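Local coordinates for DUF5063 domain-containing protein (Bacteroides fragilis, PDB 3NRH) that is of unknown function but folds as a predominantly alpha-helical member of the DUF5063 family, at residues A[68-80]-A[114-128]. Residues are numbered along the deposited sequence; the frame is centred on the assembly and turned at random.
Sequences ETYVTEEIYEVLR and EDLADIYQDIKDFIF
Glu68 sends OE1 toward the Phe128 ring at the start of a roughly antiparallel helix packing (145°), in which a loop, 68-72, and then helix 73-80 run back along helix 114-128 of this helical domain; the axes of the two helical segments approach to 9.3 Å. The loop illustrates how one side-chain carboxylate can hold a loop to a helix. Thr69 lays CG2 against the Asp125 carboxylate, whose OD1 accepts two consecutive backbone N-H groups: Tyr70 N, from above the carboxylate plane, and Val71 N, at 2.9 Å and nearly straight (176°). A water joins the other oxygen, OD2, to Val71 O.

A first torsion of 177° swings the Tyr70 ring away from its own N toward the helix, where it meets two side chains. Its edge meets the face of Phe128 in a T-shaped pair, centroids 5.4 Å apart, while Lys124 passes over one Tyr70 face, CE 3.6 Å from the ring centroid and NZ farther out in a cation-pi contact. The same ammonium forms a salt bridge with Glu28 of helix 11-28. Val71 rests CG1 on the Gln121 chain and CG2 near Tyr120.

Thr72 then N-caps helix 73-80. Ile75 touches the edge of the Tyr120 ring, and Tyr76 fits as a knob into the hole formed by Glu114, Ala117, Asp118 and Gln121, its CE1 3.4 Å from Ala117 CB. Tyr76 OH donates to Asp118 OD1 at 2.6 Å. One turn on, Leu79 CD2 sits over one face of Tyr120, 3.6 Å from the ring centroid, with Lys124 CB over the opposite face.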
ATOM      1  N   GLU A  68      23.687  -1.465 -17.146  1.00 19.52           N
ATOM      2  CA  GLU A  68      23.135  -0.754 -18.296  1.00 25.29           C
ATOM      3  C   GLU A  68      21.875  -0.030 -17.840  1.00 24.43           C
ATOM      4  O   GLU A  68      21.203  -0.470 -16.910  1.00 24.91           O
ATOM      5  CB  GLU A  68      22.764  -1.733 -19.420  1.00 24.85           C
ATOM      6  CG  GLU A  68      23.914  -2.153 -20.324  1.00 39.01           C
ATOM      7  CD  GLU A  68      23.463  -3.092 -21.434  1.00 48.46           C
ATOM      8  OE1 GLU A  68      22.468  -2.770 -22.121  1.00 43.27           O
ATOM      9  OE2 GLU A  68      24.104  -4.149 -21.623  1.00 43.96           O
ATOM     10  N   THR A  69      21.564   1.082 -18.489  1.00 23.50           N
ATOM     11  CA  THR A  69      20.373   1.848 -18.159  1.00 23.21           C
ATOM     12  C   THR A  69      19.385   1.673 -19.306  1.00 24.10           C
ATOM     13  O   THR A  69      19.785   1.447 -20.446  1.00 25.21           O
ATOM     14  CB  THR A  69      20.703   3.349 -17.988  1.00 32.02           C
ATOM     15  OG1 THR A  69      21.579   3.519 -16.867  1.00 35.97           O
ATOM     16  CG2 THR A  69      19.437   4.155 -17.749  1.00 34.95           C
ATOM     17  N   TYR A  70      18.096   1.753 -19.005  1.00 14.88           N
ATOM     18  CA  TYR A  70      17.088   1.603 -20.040  1.00 16.23           C
ATOM     19  C   TYR A  70      16.358   2.907 -20.320  1.00 14.97           C
ATOM     20  O   TYR A  70      16.262   3.344 -21.467  1.00 17.91           O
ATOM     21  CB  TYR A  70      16.044   0.549 -19.644  1.00 12.99           C
ATOM     22  CG  TYR A  70      14.928   0.421 -20.663  1.00 14.68           C
ATOM     23  CD1 TYR A  70      15.011  -0.494 -21.713  1.00 16.40           C
ATOM     24  CD2 TYR A  70      13.804   1.243 -20.599  1.00 10.94           C
ATOM     25  CE1 TYR A  70      13.999  -0.584 -22.674  1.00 15.95           C
ATOM     26  CE2 TYR A  70      12.792   1.164 -21.553  1.00 14.14           C
ATOM     27  CZ  TYR A  70      12.891   0.248 -22.584  1.00 14.69           C
ATOM     28  OH  TYR A  70      11.867   0.152 -23.508  1.00 13.95           O
ATOM     29  N   VAL A  71      15.838   3.519 -19.260  1.00 13.71           N
ATOM     30  CA  VAL A  71      15.059   4.742 -19.389  1.00 16.43           C
ATOM     31  C   VAL A  71      15.811   5.973 -19.884  1.00 17.22           C
ATOM     32  O   VAL A  71      16.741   6.457 -19.241  1.00 24.05           O
ATOM     33  CB  VAL A  71      14.354   5.082 -18.056  1.00 17.30           C
ATOM     34  CG1 VAL A  71      13.507   6.336 -18.214  1.00 14.15           C
ATOM     35  CG2 VAL A  71      13.481   3.912 -17.623  1.00 18.12           C
ATOM     36  N   THR A  72      15.381   6.470 -21.037  1.00 17.44           N
ATOM     37  CA  THR A  72      15.953   7.659 -21.649  1.00 20.55           C
ATOM     38  C   THR A  72      14.938   8.781 -21.448  1.00 23.39           C
ATOM     39  O   THR A  72      13.819   8.535 -20.994  1.00 18.61           O
ATOM     40  CB  THR A  72      16.167   7.459 -23.161  1.00 24.77           C
ATOM     41  OG1 THR A  72      14.901   7.244 -23.801  1.00 21.66           O
ATOM     42  CG2 THR A  72      17.070   6.260 -23.414  1.00 22.22           C
ATOM     43  N   GLU A  73      15.317  10.011 -21.777  1.00 20.65           N
ATOM     44  CA  GLU A  73      14.397  11.134 -21.621  1.00 23.16           C
ATOM     45  C   GLU A  73      13.134  10.915 -22.456  1.00 16.29           C
ATOM     46  O   GLU A  73      12.027  11.236 -22.021  1.00 18.85           O
ATOM     47  CB  GLU A  73      15.076  12.439 -22.049  1.00 23.81           C
ATOM     48  CG  GLU A  73      14.226  13.684 -21.834  1.00 33.34           C
ATOM     49  CD  GLU A  73      13.776  13.848 -20.394  1.00 46.18           C
ATOM     50  OE1 GLU A  73      14.636  13.797 -19.490  1.00 58.94           O
ATOM     51  OE2 GLU A  73      12.563  14.031 -20.164  1.00 52.60           O
ATOM     52  N   GLU A  74      13.302  10.367 -23.653  1.00 13.71           N
ATOM     53  CA  GLU A  74      12.174  10.121 -24.550  1.00 20.35           C
ATOM     54  C   GLU A  74      11.215   9.077 -23.974  1.00 18.05           C
ATOM     55  O   GLU A  74       9.995   9.249 -24.016  1.00 17.47           O
ATOM     56  CB  GLU A  74      12.684   9.659 -25.917  1.00 20.54           C
ATOM     57  CG  GLU A  74      11.605   9.519 -26.981  1.00 33.15           C
ATOM     58  CD  GLU A  74      10.884  10.827 -27.267  1.00 44.30           C
ATOM     59  OE1 GLU A  74      11.536  11.892 -27.224  1.00 51.03           O
ATOM     60  OE2 GLU A  74       9.667  10.790 -27.551  1.00 42.36           O
ATOM     61  N   ILE A  75      11.779   7.991 -23.453  1.00 18.97           N
ATOM     62  CA  ILE A  75      10.983   6.926 -22.850  1.00 15.99           C
ATOM     63  C   ILE A  75      10.183   7.519 -21.692  1.00 12.98           C
ATOM     64  O   ILE A  75       8.981   7.289 -21.572  1.00 12.16           O
ATOM     65  CB  ILE A  75      11.895   5.794 -22.300  1.00 13.24           C
ATOM     66  CG1 ILE A  75      12.498   4.992 -23.456  1.00 15.06           C
ATOM     67  CG2 ILE A  75      11.107   4.880 -21.360  1.00 12.87           C
ATOM     68  CD1 ILE A  75      11.462   4.275 -24.305  1.00 20.60           C
ATOM     69  N   TYR A  76      10.868   8.288 -20.849  1.00 14.27           N
ATOM     70  CA  TYR A  76      10.248   8.910 -19.680  1.00 14.03           C
ATOM     71  C   TYR A  76       9.136   9.885 -20.053  1.00 15.51           C
ATOM     72  O   TYR A  76       8.040   9.833 -19.497  1.00 14.20           O
ATOM     73  CB  TYR A  76      11.305   9.648 -18.848  1.00 18.46           C
ATOM     74  CG  TYR A  76      10.741  10.375 -17.637  1.00 19.85           C
ATOM     75  CD1 TYR A  76      10.608   9.730 -16.409  1.00 17.40           C
ATOM     76  CD2 TYR A  76      10.318  11.701 -17.735  1.00 22.19           C
ATOM     77  CE1 TYR A  76      10.067  10.388 -15.304  1.00 20.15           C
ATOM     78  CE2 TYR A  76       9.775  12.369 -16.639  1.00 18.65           C
ATOM     79  CZ  TYR A  76       9.653  11.707 -15.428  1.00 19.94           C
ATOM     80  OH  TYR A  76       9.123  12.358 -14.343  1.00 22.20           O
ATOM     81  N   GLU A  77       9.422  10.782 -20.992  1.00 18.87           N
ATOM     82  CA  GLU A  77       8.440  11.775 -21.415  1.00 16.69           C
ATOM     83  C   GLU A  77       7.208  11.189 -22.086  1.00 15.56           C
ATOM     84  O   GLU A  77       6.081  11.618 -21.819  1.00 15.26           O
ATOM     85  CB  GLU A  77       9.094  12.800 -22.345  1.00 19.80           C
ATOM     86  CG  GLU A  77       9.947  13.812 -21.613  1.00 26.42           C
ATOM     87  CD  GLU A  77       9.132  14.651 -20.645  1.00 36.33           C
ATOM     88  OE1 GLU A  77       8.193  15.339 -21.096  1.00 44.69           O
ATOM     89  OE2 GLU A  77       9.429  14.622 -19.434  1.00 34.85           O
ATOM     90  N   VAL A  78       7.412  10.215 -22.959  1.00 14.96           N
ATOM     91  CA  VAL A  78       6.294   9.592 -23.644  1.00 16.19           C
ATOM     92  C   VAL A  78       5.372   8.909 -22.639  1.00 15.29           C
ATOM     93  O   VAL A  78       4.150   9.016 -22.738  1.00 14.48           O
ATOM     94  CB  VAL A  78       6.781   8.565 -24.692  1.00 21.87           C
ATOM     95  CG1 VAL A  78       5.596   7.845 -25.305  1.00 19.91           C
ATOM     96  CG2 VAL A  78       7.584   9.279 -25.783  1.00 20.74           C
ATOM     97  N   LEU A  79       5.959   8.217 -21.664  1.00 13.75           N
ATOM     98  CA  LEU A  79       5.163   7.533 -20.650  1.00 12.21           C
ATOM     99  C   LEU A  79       4.402   8.535 -19.793  1.00 12.20           C
ATOM    100  O   LEU A  79       3.207   8.368 -19.546  1.00 12.30           O
ATOM    101  CB  LEU A  79       6.049   6.678 -19.742  1.00 12.55           C
ATOM    102  CG  LEU A  79       5.324   6.042 -18.546  1.00 16.04           C
ATOM    103  CD1 LEU A  79       4.258   5.074 -19.035  1.00 15.41           C
ATOM    104  CD2 LEU A  79       6.325   5.322 -17.665  1.00 17.87           C
ATOM    105  N   ARG A  80       5.097   9.570 -19.331  1.00 16.51           N
ATOM    106  CA  ARG A  80       4.458  10.581 -18.498  1.00 13.15           C
ATOM    107  C   ARG A  80       3.261  11.203 -19.202  1.00 15.95           C
ATOM    108  O   ARG A  80       2.181  11.333 -18.619  1.00 12.93           O
ATOM    109  CB  ARG A  80       5.455  11.676 -18.117  1.00 12.61           C
ATOM    110  CG  ARG A  80       4.842  12.784 -17.258  1.00 18.64           C
ATOM    111  CD  ARG A  80       5.842  13.914 -16.987  1.00 24.75           C
ATOM    112  NE  ARG A  80       6.234  14.618 -18.208  1.00 21.61           N
ATOM    113  CZ  ARG A  80       5.430  15.412 -18.909  1.00 29.55           C
ATOM    114  NH1 ARG A  80       4.177  15.615 -18.516  1.00 31.24           N
ATOM    115  NH2 ARG A  80       5.879  16.005 -20.007  1.00 23.21           N
ATOM    116  N   GLU A 114       3.623  12.062 -13.150  1.00 12.91           N
ATOM    117  CA  GLU A 114       5.045  12.271 -12.924  1.00 15.22           C
ATOM    118  C   GLU A 114       5.565  11.309 -11.867  1.00 14.51           C
ATOM    119  O   GLU A 114       6.658  10.765 -12.010  1.00 14.70           O
ATOM    120  CB  GLU A 114       5.321  13.716 -12.500  1.00 16.50           C
ATOM    121  CG  GLU A 114       6.790  14.088 -12.585  1.00 24.61           C
ATOM    122  CD  GLU A 114       7.050  15.537 -12.224  1.00 38.84           C
ATOM    123  OE1 GLU A 114       6.289  16.412 -12.687  1.00 36.85           O
ATOM    124  OE2 GLU A 114       8.025  15.799 -11.488  1.00 33.80           O
ATOM    125  N   ASP A 115       4.787  11.106 -10.805  1.00 13.63           N
ATOM    126  CA  ASP A 115       5.177  10.178  -9.745  1.00 15.59           C
ATOM    127  C   ASP A 115       5.358   8.777 -10.324  1.00 11.22           C
ATOM    128  O   ASP A 115       6.365   8.109 -10.063  1.00 11.02           O
ATOM    129  CB  ASP A 115       4.108  10.094  -8.647  1.00 19.08           C
ATOM    130  CG  ASP A 115       4.049  11.337  -7.781  1.00 36.60           C
ATOM    131  OD1 ASP A 115       5.104  11.761  -7.267  1.00 34.89           O
ATOM    132  OD2 ASP A 115       2.937  11.880  -7.600  1.00 44.27           O
ATOM    133  N   LEU A 116       4.372   8.327 -11.096  1.00  8.23           N
ATOM    134  CA  LEU A 116       4.436   6.997 -11.689  1.00 10.03           C
ATOM    135  C   LEU A 116       5.614   6.852 -12.644  1.00 12.18           C
ATOM    136  O   LEU A 116       6.305   5.835 -12.625  1.00 11.11           O
ATOM    137  CB  LEU A 116       3.124   6.665 -12.408  1.00  7.05           C
ATOM    138  CG  LEU A 116       1.911   6.517 -11.485  1.00  9.85           C
ATOM    139  CD1 LEU A 116       0.646   6.303 -12.317  1.00 13.36           C
ATOM    140  CD2 LEU A 116       2.132   5.350 -10.531  1.00 14.48           C
ATOM    141  N   ALA A 117       5.853   7.868 -13.471  1.00  9.96           N
ATOM    142  CA  ALA A 117       6.971   7.814 -14.406  1.00 10.64           C
ATOM    143  C   ALA A 117       8.292   7.773 -13.634  1.00 11.42           C
ATOM    144  O   ALA A 117       9.229   7.078 -14.032  1.00 12.16           O
ATOM    145  CB  ALA A 117       6.930   9.021 -15.350  1.00 12.21           C
ATOM    146  N   ASP A 118       8.365   8.508 -12.524  1.00 12.98           N
ATOM    147  CA  ASP A 118       9.577   8.516 -11.705  1.00 15.93           C
ATOM    148  C   ASP A 118       9.840   7.136 -11.105  1.00 13.24           C
ATOM    149  O   ASP A 118      10.969   6.651 -11.123  1.00 11.76           O
ATOM    150  CB  ASP A 118       9.473   9.542 -10.568  1.00 13.82           C
ATOM    151  CG  ASP A 118       9.652  10.969 -11.047  1.00 23.08           C
ATOM    152  OD1 ASP A 118      10.047  11.170 -12.216  1.00 18.44           O
ATOM    153  OD2 ASP A 118       9.406  11.897 -10.246  1.00 21.79           O
ATOM    154  N   ILE A 119       8.797   6.507 -10.563  1.00 10.87           N
ATOM    155  CA  ILE A 119       8.941   5.178  -9.967  1.00 10.63           C
ATOM    156  C   ILE A 119       9.360   4.208 -11.073  1.00 11.38           C
ATOM    157  O   ILE A 119      10.260   3.386 -10.891  1.00 11.49           O
ATOM    158  CB  ILE A 119       7.608   4.718  -9.332  1.00 13.78           C
ATOM    159  CG1 ILE A 119       7.234   5.668  -8.187  1.00 11.00           C
ATOM    160  CG2 ILE A 119       7.720   3.282  -8.830  1.00  8.58           C
ATOM    161  CD1 ILE A 119       5.831   5.439  -7.643  1.00  9.76           C
ATOM    162  N   TYR A 120       8.711   4.333 -12.225  1.00 12.48           N
ATOM    163  CA  TYR A 120       8.998   3.498 -13.389  1.00 10.68           C
ATOM    164  C   TYR A 120      10.480   3.573 -13.768  1.00  9.90           C
ATOM    165  O   TYR A 120      11.094   2.561 -14.102  1.00 12.93           O
ATOM    166  CB  TYR A 120       8.131   3.953 -14.572  1.00  8.30           C
ATOM    167  CG  TYR A 120       8.405   3.240 -15.882  1.00  8.31           C
ATOM    168  CD1 TYR A 120       7.772   2.034 -16.194  1.00 10.75           C
ATOM    169  CD2 TYR A 120       9.285   3.782 -16.816  1.00  9.94           C
ATOM    170  CE1 TYR A 120       8.014   1.385 -17.412  1.00  9.41           C
ATOM    171  CE2 TYR A 120       9.534   3.146 -18.032  1.00 16.08           C
ATOM    172  CZ  TYR A 120       8.897   1.948 -18.325  1.00 12.55           C
ATOM    173  OH  TYR A 120       9.161   1.312 -19.521  1.00 13.31           O
ATOM    174  N   GLN A 121      11.059   4.771 -13.723  1.00 10.53           N
ATOM    175  CA  GLN A 121      12.465   4.910 -14.071  1.00 15.65           C
ATOM    176  C   GLN A 121      13.331   3.983 -13.227  1.00 12.94           C
ATOM    177  O   GLN A 121      14.210   3.300 -13.748  1.00 13.32           O
ATOM    178  CB  GLN A 121      12.929   6.356 -13.894  1.00 17.81           C
ATOM    179  CG  GLN A 121      14.310   6.629 -14.477  1.00 24.48           C
ATOM    180  CD  GLN A 121      14.722   8.080 -14.334  1.00 35.09           C
ATOM    181  OE1 GLN A 121      13.930   8.987 -14.588  1.00 32.18           O
ATOM    182  NE2 GLN A 121      15.970   8.308 -13.938  1.00 44.38           N
ATOM    183  N   ASP A 122      13.099   3.953 -11.922  1.00 15.18           N
ATOM    184  CA  ASP A 122      13.900   3.079 -11.068  1.00 13.72           C
ATOM    185  C   ASP A 122      13.579   1.601 -11.254  1.00 10.39           C
ATOM    186  O   ASP A 122      14.483   0.773 -11.338  1.00 13.61           O
ATOM    187  CB  ASP A 122      13.735   3.453  -9.597  1.00 16.75           C
ATOM    188  CG  ASP A 122      14.878   4.318  -9.088  1.00 26.30           C
ATOM    189  OD1 ASP A 122      16.049   3.878  -9.172  1.00 29.26           O
ATOM    190  OD2 ASP A 122      14.608   5.434  -8.605  1.00 22.06           O
ATOM    191  N   ILE A 123      12.297   1.266 -11.333  1.00 10.51           N
ATOM    192  CA  ILE A 123      11.908  -0.137 -11.487  1.00  9.66           C
ATOM    193  C   ILE A 123      12.307  -0.717 -12.846  1.00 10.38           C
ATOM    194  O   ILE A 123      12.860  -1.815 -12.920  1.00  8.98           O
ATOM    195  CB  ILE A 123      10.388  -0.319 -11.292  1.00  9.53           C
ATOM    196  CG1 ILE A 123       9.958   0.299  -9.956  1.00 12.27           C
ATOM    197  CG2 ILE A 123      10.031  -1.812 -11.314  1.00 11.35           C
ATOM    198  CD1 ILE A 123      10.661  -0.293  -8.748  1.00 16.35           C
ATOM    199  N   LYS A 124      12.033   0.023 -13.919  1.00  8.82           N
ATOM    200  CA  LYS A 124      12.357  -0.440 -15.270  1.00  9.26           C
ATOM    201  C   LYS A 124      13.860  -0.638 -15.481  1.00 12.01           C
ATOM    202  O   LYS A 124      14.283  -1.616 -16.103  1.00 11.88           O
ATOM    203  CB  LYS A 124      11.822   0.549 -16.308  1.00 10.23           C
ATOM    204  CG  LYS A 124      12.072   0.147 -17.765  1.00 15.65           C
ATOM    205  CD  LYS A 124      11.331  -1.131 -18.143  1.00 11.40           C
ATOM    206  CE  LYS A 124      11.505  -1.453 -19.627  1.00 13.76           C
ATOM    207  NZ  LYS A 124      10.692  -2.639 -20.042  1.00 13.89           N
ATOM    208  N   ASP A 125      14.668   0.289 -14.976  1.00 10.37           N
ATOM    209  CA  ASP A 125      16.117   0.168 -15.132  1.00 13.24           C
ATOM    210  C   ASP A 125      16.604  -1.110 -14.462  1.00 14.32           C
ATOM    211  O   ASP A 125      17.479  -1.809 -14.982  1.00 13.54           O
ATOM    212  CB  ASP A 125      16.841   1.377 -14.527  1.00 13.48           C
ATOM    213  CG  ASP A 125      16.800   2.598 -15.431  1.00 21.37           C
ATOM    214  OD1 ASP A 125      16.393   2.465 -16.605  1.00 19.57           O
ATOM    215  OD2 ASP A 125      17.189   3.693 -14.970  1.00 20.86           O
ATOM    216  N   PHE A 126      16.018  -1.415 -13.308  1.00 11.43           N
ATOM    217  CA  PHE A 126      16.378  -2.609 -12.563  1.00 11.20           C
ATOM    218  C   PHE A 126      16.020  -3.920 -13.282  1.00 12.39           C
ATOM    219  O   PHE A 126      16.886  -4.770 -13.489  1.00 13.33           O
ATOM    220  CB  PHE A 126      15.703  -2.592 -11.189  1.00 12.70           C
ATOM    221  CG  PHE A 126      15.698  -3.928 -10.508  1.00 17.11           C
ATOM    222  CD1 PHE A 126      16.893  -4.560 -10.173  1.00 19.07           C
ATOM    223  CD2 PHE A 126      14.499  -4.581 -10.243  1.00 15.36           C
ATOM    224  CE1 PHE A 126      16.891  -5.827  -9.585  1.00 22.10           C
ATOM    225  CE2 PHE A 126      14.485  -5.847  -9.656  1.00 17.76           C
ATOM    226  CZ  PHE A 126      15.686  -6.470  -9.328  1.00 21.48           C
ATOM    227  N   ILE A 127      14.757  -4.091 -13.662  1.00 10.97           N
ATOM    228  CA  ILE A 127      14.358  -5.342 -14.304  1.00 12.83           C
ATOM    229  C   ILE A 127      14.977  -5.577 -15.677  1.00 12.69           C
ATOM    230  O   ILE A 127      15.181  -6.727 -16.077  1.00  8.21           O
ATOM    231  CB  ILE A 127      12.824  -5.483 -14.408  1.00 12.16           C
ATOM    232  CG1 ILE A 127      12.236  -4.354 -15.252  1.00 10.41           C
ATOM    233  CG2 ILE A 127      12.222  -5.520 -13.003  1.00 16.80           C
ATOM    234  CD1 ILE A 127      10.743  -4.507 -15.508  1.00 20.05           C
ATOM    235  N   PHE A 128      15.280  -4.501 -16.395  1.00 10.74           N
ATOM    236  CA  PHE A 128      15.915  -4.647 -17.702  1.00  9.23           C
ATOM    237  C   PHE A 128      17.270  -5.326 -17.504  1.00 12.92           C
ATOM    238  O   PHE A 128      17.570  -6.356 -18.123  1.00  9.65           O
ATOM    239  CB  PHE A 128      16.119  -3.284 -18.367  1.00  9.76           C
ATOM    240  CG  PHE A 128      16.932  -3.348 -19.635  1.00 11.57           C
ATOM    241  CD1 PHE A 128      16.560  -4.198 -20.672  1.00 10.02           C
ATOM    242  CD2 PHE A 128      18.074  -2.566 -19.786  1.00 17.40           C
ATOM    243  CE1 PHE A 128      17.318  -4.269 -21.847  1.00 17.69           C
ATOM    244  CE2 PHE A 128      18.836  -2.628 -20.953  1.00 18.53           C
ATOM    245  CZ  PHE A 128      18.454  -3.483 -21.985  1.00 15.45           C
TER
HETATM  246  O   HOH W   1      19.680  -0.272 -14.508  1.00 42.98           O
HETATM  247  O   HOH W   2      18.515  -0.411 -17.069  1.00 44.18           O
HETATM  248  O   HOH W   3      17.240   5.916 -16.446  1.00 26.28           O